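Uncharacterized protein (Starkeya novella, PDB 5I20) exports amino acids across the bacterial inner membrane with broad specificity, carrying among others L-threonine, L-methionine, L-lysine and L-glutamate. Local coordinates at residues 12-17 with 226-231; 103-108 with 162-167. All blocks are in the same frame, centred on the assembly; numbering follows the deposited sequence.

Both contacts join a helix of the first half of YddG to one of the second, but they differ in depth and chemistry and use four different helices. Contact 1 is buried: its nearly antiparallel helices meet through a tryptophan pair with A13, I14 and the methyl of T227 beside it. Contact 2 is only partly buried, reaching the protein surface at V165, and there L104, I105 and F108 pack on two serines and V165. The two meet directly. W228 NE1 of contact 1 is probably hydrogen-bonded to S167 OG of contact 2, 3.1 Å away, and W163 of 162-167 lies against W17 and W228. The monoolein chain G touches both, at W17 and at W163.

Contact 1: residues 12-17 with 226-231; sequences TAILLW and YTWDIG. With OLC ((2R)-2,3-dihydroxypropyl (9Z)-octadec-9-enoate), chain G; OLC ((2R)-2,3-dihydroxypropyl (9Z)-octadec-9-enoate), chain J.
W17 and W228 form the aromatic part of this contact, an edge-to-face pair. The six-membered ring of W17 points its edge at the five-membered ring of W228, the centroids 5.0 Å apart and the planes inclined at 60°. CH2 of W17 does the touching, 3.4 Å from CD2 of W228. CG anti to the backbone N (chi1 -177°) sends the W228 indole across to W17, whose CH2 stands over its face, offset toward the rim. The W17 indole has C9 of monoolein chain G over the centre of one face, while its NE1 is hydrogen-bonded to the carbonyl of P220.

Apolar side chains flank W228. A13 is small enough to let the helices approach, its CB lying 3.7 Å from CB of W228; the axes come within 8.8 Å at 147°, close to antiparallel. I14 brings CG1 to 4.0 Å from CZ3 of W228. The CG2 methyl of T227 packs on A13, 3.5 Å from its CB.

The hydroxyls of T12 and T227 also face each other, but their OG1–OG1 separation of 2.4 Å is doubtfully short and carries no conclusion. The clear partner of T12 OG1 is the carbonyl of I9, a hydrogen bond of the kind that lets a hydroxyl sit within a membrane helix.

Cut back to an alanine, W17 would probably leave the W228 face without this indole edge and the P220 carbonyl without its indole N-H. Such close packing of transmembrane helices from the two sequence halves fits the inverted-repeat, basket-shaped fold of this DMT-superfamily exporter.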
loop_
_atom_site.group_PDB
_atom_site.type_symbol
_atom_site.label_atom_id
_atom_site.label_comp_id
_atom_site.label_asym_id
_atom_site.label_seq_id
_atom_site.Cartn_x
_atom_site.Cartn_y
_atom_site.Cartn_z
ATOM N N THR A 12 1.246 -7.995 -8.001
ATOM C CA THR A 12 0.727 -7.037 -8.968
ATOM C C THR A 12 0.208 -5.786 -8.253
ATOM O O THR A 12 0.232 -4.693 -8.820
ATOM C CB THR A 12 -0.387 -7.649 -9.849
ATOM O OG1 THR A 12 -1.483 -8.078 -9.035
ATOM C CG2 THR A 12 0.150 -8.838 -10.641
ATOM N N ALA A 13 -0.244 -5.941 -7.010
ATOM C CA ALA A 13 -0.643 -4.791 -6.197
ATOM C C ALA A 13 0.557 -3.889 -5.930
ATOM O O ALA A 13 0.456 -2.663 -5.991
ATOM C CB ALA A 13 -1.262 -5.245 -4.882
ATOM N N ILE A 14 1.690 -4.516 -5.633
ATOM C CA ILE A 14 2.939 -3.804 -5.400
ATOM C C ILE A 14 3.389 -3.070 -6.662
ATOM O O ILE A 14 3.910 -1.956 -6.591
ATOM C CB ILE A 14 4.041 -4.770 -4.929
ATOM C CG1 ILE A 14 3.598 -5.475 -3.646
ATOM C CG2 ILE A 14 5.355 -4.034 -4.722
ATOM C CD1 ILE A 14 4.462 -6.664 -3.259
ATOM N N LEU A 15 3.181 -3.698 -7.817
ATOM C CA LEU A 15 3.488 -3.063 -9.095
ATOM C C LEU A 15 2.595 -1.848 -9.334
ATOM O O LEU A 15 3.067 -0.802 -9.768
ATOM C CB LEU A 15 3.332 -4.058 -10.245
ATOM C CG LEU A 15 4.334 -5.212 -10.285
ATOM C CD1 LEU A 15 4.022 -6.154 -11.438
ATOM C CD2 LEU A 15 5.754 -4.680 -10.390
ATOM N N LEU A 16 1.305 -1.989 -9.041
ATOM C CA LEU A 16 0.351 -0.906 -9.265
ATOM C C LEU A 16 0.571 0.251 -8.290
ATOM O O LEU A 16 0.408 1.413 -8.658
ATOM C CB LEU A 16 -1.087 -1.429 -9.165
ATOM C CG LEU A 16 -1.568 -2.280 -10.348
ATOM C CD1 LEU A 16 -2.882 -2.969 -10.025
ATOM C CD2 LEU A 16 -1.708 -1.431 -11.608
ATOM N N TRP A 17 0.953 -0.063 -7.056
ATOM C CA TRP A 17 1.225 0.973 -6.061
ATOM C C TRP A 17 2.527 1.711 -6.365
ATOM O O TRP A 17 2.750 2.815 -5.875
ATOM C CB TRP A 17 1.265 0.370 -4.656
ATOM C CG TRP A 17 -0.073 -0.131 -4.202
ATOM C CD1 TRP A 17 -1.296 0.343 -4.579
ATOM C CD2 TRP A 17 -0.324 -1.216 -3.300
ATOM N NE1 TRP A 17 -2.293 -0.372 -3.961
ATOM C CE2 TRP A 17 -1.723 -1.337 -3.172
ATOM C CE3 TRP A 17 0.499 -2.096 -2.587
ATOM C CZ2 TRP A 17 -2.319 -2.303 -2.361
ATOM C CZ3 TRP A 17 -0.094 -3.051 -1.781
ATOM C CH2 TRP A 17 -1.490 -3.147 -1.676
ATOM N N TYR A 226 -7.842 -5.702 -4.764
ATOM C CA TYR A 226 -8.389 -7.037 -4.979
ATOM C C TYR A 226 -7.270 -8.055 -5.164
ATOM O O TYR A 226 -7.349 -9.171 -4.654
ATOM C CB TYR A 226 -9.327 -7.049 -6.185
ATOM C CG TYR A 226 -10.430 -6.021 -6.083
ATOM C CD1 TYR A 226 -11.641 -6.327 -5.472
ATOM C CD2 TYR A 226 -10.254 -4.739 -6.584
ATOM C CE1 TYR A 226 -12.647 -5.385 -5.373
ATOM C CE2 TYR A 226 -11.254 -3.792 -6.488
ATOM C CZ TYR A 226 -12.446 -4.120 -5.881
ATOM O OH TYR A 226 -13.440 -3.177 -5.787
ATOM N N THR A 227 -6.226 -7.665 -5.888
ATOM C CA THR A 227 -5.104 -8.562 -6.138
ATOM C C THR A 227 -4.244 -8.705 -4.878
ATOM O O THR A 227 -3.544 -9.699 -4.702
ATOM C CB THR A 227 -4.248 -8.067 -7.330
ATOM O OG1 THR A 227 -3.226 -9.020 -7.629
ATOM C CG2 THR A 227 -3.595 -6.757 -7.016
ATOM N N TRP A 228 -4.317 -7.710 -3.999
ATOM C CA TRP A 228 -3.637 -7.760 -2.709
ATOM C C TRP A 228 -4.416 -8.663 -1.758
ATOM O O TRP A 228 -3.836 -9.414 -0.972
ATOM C CB TRP A 228 -3.492 -6.350 -2.131
ATOM C CG TRP A 228 -2.747 -6.257 -0.833
ATOM C CD1 TRP A 228 -3.275 -5.981 0.395
ATOM C CD2 TRP A 228 -1.335 -6.417 -0.636
ATOM N NE1 TRP A 228 -2.284 -5.965 1.344
ATOM C CE2 TRP A 228 -1.085 -6.228 0.740
ATOM C CE3 TRP A 228 -0.263 -6.704 -1.484
ATOM C CZ2 TRP A 228 0.194 -6.319 1.282
ATOM C CZ3 TRP A 228 1.007 -6.794 -0.941
ATOM C CH2 TRP A 228 1.224 -6.603 0.428
ATOM N N ASP A 229 -5.739 -8.586 -1.849
ATOM C CA ASP A 229 -6.618 -9.437 -1.057
ATOM C C ASP A 229 -6.361 -10.910 -1.368
ATOM O O ASP A 229 -6.322 -11.746 -0.462
ATOM C CB ASP A 229 -8.085 -9.082 -1.315
ATOM C CG ASP A 229 -9.029 -9.766 -0.349
ATOM O OD1 ASP A 229 -9.058 -9.376 0.836
ATOM O OD2 ASP A 229 -9.756 -10.686 -0.778
ATOM N N ILE A 230 -6.173 -11.219 -2.648
ATOM C CA ILE A 230 -5.884 -12.585 -3.075
ATOM C C ILE A 230 -4.549 -13.075 -2.509
ATOM O O ILE A 230 -4.459 -14.185 -1.985
ATOM C CB ILE A 230 -5.861 -12.702 -4.611
ATOM C CG1 ILE A 230 -7.266 -12.478 -5.176
ATOM C CG2 ILE A 230 -5.325 -14.064 -5.040
ATOM C CD1 ILE A 230 -7.352 -12.606 -6.684
ATOM N N GLY A 231 -3.521 -12.237 -2.611
ATOM C CA GLY A 231 -2.212 -12.574 -2.082
ATOM C C GLY A 231 -2.212 -12.781 -0.577
ATOM O O GLY A 231 -1.525 -13.660 -0.070
HETATM C C10 OLC G . -0.114 0.631 0.876
HETATM C C9 OLC G . -0.941 0.543 -0.359
HETATM C C11 OLC G . -0.516 1.579 1.952
HETATM C C8 OLC G . -2.139 1.414 -0.519
HETATM C C16 OLC G . 2.836 5.343 1.555
HETATM C C12 OLC G . 0.693 2.044 2.691
HETATM C C7 OLC G . -1.830 2.568 -1.410
HETATM C C15 OLC G . 1.663 5.354 2.479
HETATM C C13 OLC G . 0.432 3.397 3.264
HETATM C C6 OLC G . -3.054 3.402 -1.592
HETATM C C14 OLC G . 1.710 4.157 3.369
HETATM C C5 OLC G . -2.787 4.795 -1.130
HETATM C C4 OLC G . -3.829 5.718 -1.668
HETATM C C3 OLC G . -3.449 7.131 -1.374
HETATM C C2 OLC G . -4.378 8.055 -2.086
HETATM C C10 OLC J . 0.373 -4.753 -13.115
HETATM C C9 OLC J . -0.641 -5.829 -12.908
HETATM C C11 OLC J . 0.041 -3.587 -13.983
HETATM C C8 OLC J . -2.005 -5.670 -13.490
HETATM C C7 OLC J . -2.509 -6.993 -13.959
HETATM C C6 OLC J . -2.787 -7.876 -12.790
HETATM C C5 OLC J . -4.135 -8.492 -12.951
HETATM C C4 OLC J . -4.042 -9.975 -12.812
HETATM C C3 OLC J . -5.361 -10.497 -12.350
HETATM C C2 OLC J . -5.486 -11.940 -12.702
HETATM C C1 OLC J . -6.531 -12.572 -11.847
HETATM O O19 OLC J . -6.542 -13.936 -11.678
HETATM O O20 OLC J . -7.341 -11.875 -11.253
#

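Contact 2: residues 103-108 with 162-167. With OLC ((2R)-2,3-dihydroxypropyl (9Z)-octadec-9-enoate), chain G.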
loop_
_atom_site.group_PDB
_atom_site.type_symbol
_atom_site.label_atom_id
_atom_site.label_comp_id
_atom_site.label_asym_id
_atom_site.label_seq_id
_atom_site.Cartn_x
_atom_site.Cartn_y
_atom_site.Cartn_z
ATOM N N LEU A 103 7.726 -4.281 6.851
ATOM C CA LEU A 103 8.386 -4.999 7.938
ATOM C C LEU A 103 7.362 -5.500 8.955
ATOM O O LEU A 103 7.480 -6.607 9.478
ATOM C CB LEU A 103 9.422 -4.101 8.621
ATOM C CG LEU A 103 10.152 -4.665 9.844
ATOM C CD1 LEU A 103 10.927 -5.926 9.483
ATOM C CD2 LEU A 103 11.083 -3.614 10.443
ATOM N N LEU A 104 6.351 -4.683 9.222
ATOM C CA LEU A 104 5.313 -5.030 10.184
ATOM C C LEU A 104 4.515 -6.247 9.733
ATOM O O LEU A 104 4.191 -7.117 10.540
ATOM C CB LEU A 104 4.379 -3.839 10.412
ATOM C CG LEU A 104 4.991 -2.650 11.152
ATOM C CD1 LEU A 104 3.989 -1.517 11.303
ATOM C CD2 LEU A 104 5.521 -3.089 12.512
ATOM N N ILE A 105 4.202 -6.305 8.442
ATOM C CA ILE A 105 3.509 -7.455 7.876
ATOM C C ILE A 105 4.333 -8.733 8.055
ATOM O O ILE A 105 3.801 -9.770 8.455
ATOM C CB ILE A 105 3.190 -7.240 6.378
ATOM C CG1 ILE A 105 2.055 -6.222 6.224
ATOM C CG2 ILE A 105 2.818 -8.552 5.705
ATOM C CD1 ILE A 105 1.636 -5.978 4.796
ATOM N N VAL A 106 5.629 -8.651 7.765
ATOM C CA VAL A 106 6.522 -9.791 7.942
ATOM C C VAL A 106 6.512 -10.252 9.396
ATOM O O VAL A 106 6.328 -11.436 9.675
ATOM C CB VAL A 106 7.970 -9.463 7.517
ATOM C CG1 VAL A 106 8.902 -10.619 7.859
ATOM C CG2 VAL A 106 8.035 -9.145 6.030
ATOM N N LEU A 107 6.689 -9.310 10.316
ATOM C CA LEU A 107 6.675 -9.617 11.743
ATOM C C LEU A 107 5.308 -10.133 12.210
ATOM O O LEU A 107 5.235 -11.095 12.974
ATOM C CB LEU A 107 7.085 -8.383 12.556
ATOM C CG LEU A 107 8.534 -7.912 12.376
ATOM C CD1 LEU A 107 8.798 -6.608 13.117
ATOM C CD2 LEU A 107 9.510 -8.993 12.828
ATOM N N PHE A 108 4.229 -9.511 11.743
ATOM C CA PHE A 108 2.891 -9.897 12.190
ATOM C C PHE A 108 2.430 -11.218 11.573
ATOM O O PHE A 108 1.475 -11.828 12.053
ATOM C CB PHE A 108 1.869 -8.795 11.875
ATOM C CG PHE A 108 2.098 -7.512 12.633
ATOM C CD1 PHE A 108 2.917 -7.480 13.749
ATOM C CD2 PHE A 108 1.492 -6.335 12.224
ATOM C CE1 PHE A 108 3.130 -6.297 14.442
ATOM C CE2 PHE A 108 1.699 -5.152 12.915
ATOM C CZ PHE A 108 2.518 -5.134 14.024
ATOM N N ILE A 162 -2.144 -0.003 11.081
ATOM C CA ILE A 162 -3.503 -0.306 10.647
ATOM C C ILE A 162 -3.501 -1.064 9.318
ATOM O O ILE A 162 -4.206 -2.064 9.161
ATOM C CB ILE A 162 -4.347 0.978 10.522
ATOM C CG1 ILE A 162 -4.592 1.575 11.909
ATOM C CG2 ILE A 162 -5.676 0.694 9.842
ATOM C CD1 ILE A 162 -5.286 2.922 11.890
ATOM N N TRP A 163 -2.693 -0.602 8.372
ATOM C CA TRP A 163 -2.577 -1.272 7.081
ATOM C C TRP A 163 -1.936 -2.653 7.218
ATOM O O TRP A 163 -2.348 -3.604 6.553
ATOM C CB TRP A 163 -1.772 -0.415 6.101
ATOM C CG TRP A 163 -1.459 -1.131 4.822
ATOM C CD1 TRP A 163 -0.249 -1.629 4.436
ATOM C CD2 TRP A 163 -2.377 -1.445 3.767
ATOM N NE1 TRP A 163 -0.354 -2.225 3.202
ATOM C CE2 TRP A 163 -1.650 -2.127 2.771
ATOM C CE3 TRP A 163 -3.741 -1.213 3.568
ATOM C CZ2 TRP A 163 -2.243 -2.580 1.592
ATOM C CZ3 TRP A 163 -4.327 -1.660 2.398
ATOM C CH2 TRP A 163 -3.580 -2.336 1.424
ATOM N N SER A 164 -0.926 -2.758 8.077
ATOM C CA SER A 164 -0.263 -4.037 8.324
ATOM C C SER A 164 -1.199 -5.048 8.971
ATOM O O SER A 164 -1.180 -6.232 8.631
ATOM C CB SER A 164 0.966 -3.848 9.216
ATOM O OG SER A 164 1.948 -3.066 8.566
ATOM N N VAL A 165 -1.999 -4.585 9.925
ATOM C CA VAL A 165 -2.927 -5.476 10.605
ATOM C C VAL A 165 -4.037 -5.868 9.641
ATOM O O VAL A 165 -4.385 -7.040 9.542
ATOM C CB VAL A 165 -3.506 -4.836 11.883
ATOM C CG1 VAL A 165 -4.704 -5.627 12.394
ATOM C CG2 VAL A 165 -2.429 -4.752 12.953
ATOM N N TYR A 166 -4.566 -4.892 8.907
ATOM C CA TYR A 166 -5.559 -5.166 7.874
ATOM C C TYR A 166 -5.085 -6.240 6.895
ATOM O O TYR A 166 -5.839 -7.146 6.542
ATOM C CB TYR A 166 -5.901 -3.890 7.100
ATOM C CG TYR A 166 -6.686 -4.160 5.838
ATOM C CD1 TYR A 166 -8.053 -4.406 5.886
ATOM C CD2 TYR A 166 -6.059 -4.184 4.599
ATOM C CE1 TYR A 166 -8.775 -4.665 4.736
ATOM C CE2 TYR A 166 -6.770 -4.439 3.445
ATOM C CZ TYR A 166 -8.127 -4.680 3.519
ATOM O OH TYR A 166 -8.835 -4.933 2.368
ATOM N N SER A 167 -3.835 -6.128 6.459
ATOM C CA SER A 167 -3.269 -7.063 5.492
ATOM C C SER A 167 -3.124 -8.467 6.066
ATOM O O SER A 167 -3.571 -9.446 5.465
ATOM C CB SER A 167 -1.908 -6.567 5.004
ATOM O OG SER A 167 -2.023 -5.320 4.344
HETATM C C10 OLC G . -0.114 0.631 0.876
HETATM C C9 OLC G . -0.941 0.543 -0.359
HETATM C C11 OLC G . -0.516 1.579 1.952
HETATM C C8 OLC G . -2.139 1.414 -0.519
HETATM C C16 OLC G . 2.836 5.343 1.555
HETATM C C12 OLC G . 0.693 2.044 2.691
HETATM C C7 OLC G . -1.830 2.568 -1.410
HETATM C C15 OLC G . 1.663 5.354 2.479
HETATM C C13 OLC G . 0.432 3.397 3.264
HETATM C C6 OLC G . -3.054 3.402 -1.592
HETATM C C14 OLC G . 1.710 4.157 3.369
HETATM C C5 OLC G . -2.787 4.795 -1.130
HETATM C C4 OLC G . -3.829 5.718 -1.668
HETATM C C3 OLC G . -3.449 7.131 -1.374
HETATM C C2 OLC G . -4.378 8.055 -2.086
#
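S164 lies at the middle of this crossing, between L104, I105 and F108 of the facing helix. Its small side chain suits the place: the CA atoms of S164 and I105 are only 5.1 Å apart, and the helix axes come within 8.8 Å at 42°. With OG beside the backbone N (chi1 -65°), the hydroxyl lies 3.1 Å from CB of L104, yet its single proton can be shared between the carbonyls of A160 and W101, so its polarity is met beside an aliphatic chain.

I105 reaches across with its longer branch. CG1 lies 3.8 Å from CA of S164, and the extended chain (chi2 -178°) carries CD1 onward to 3.6 Å from CB of S167. The hydroxyl of S167 is turned back along its own helix and donates to the carbonyl of W163 (OG to O, 2.8 Å), which also accepts the S167 backbone N-H from the opposite face of its plane.

F108 closes the side nearer the surface. Its ring meets S164 and V165 obliquely, with CE2 4.1 Å from CG2 of V165, apolar groups that suit a membrane-embedded helix.

No hydrogen bond links the two segments, and within them the contact is van der Waals. S164 nevertheless reaches the W101 carbonyl at the start of the same facing helix, so its small hydroxyl both permits the close approach and ties the helices.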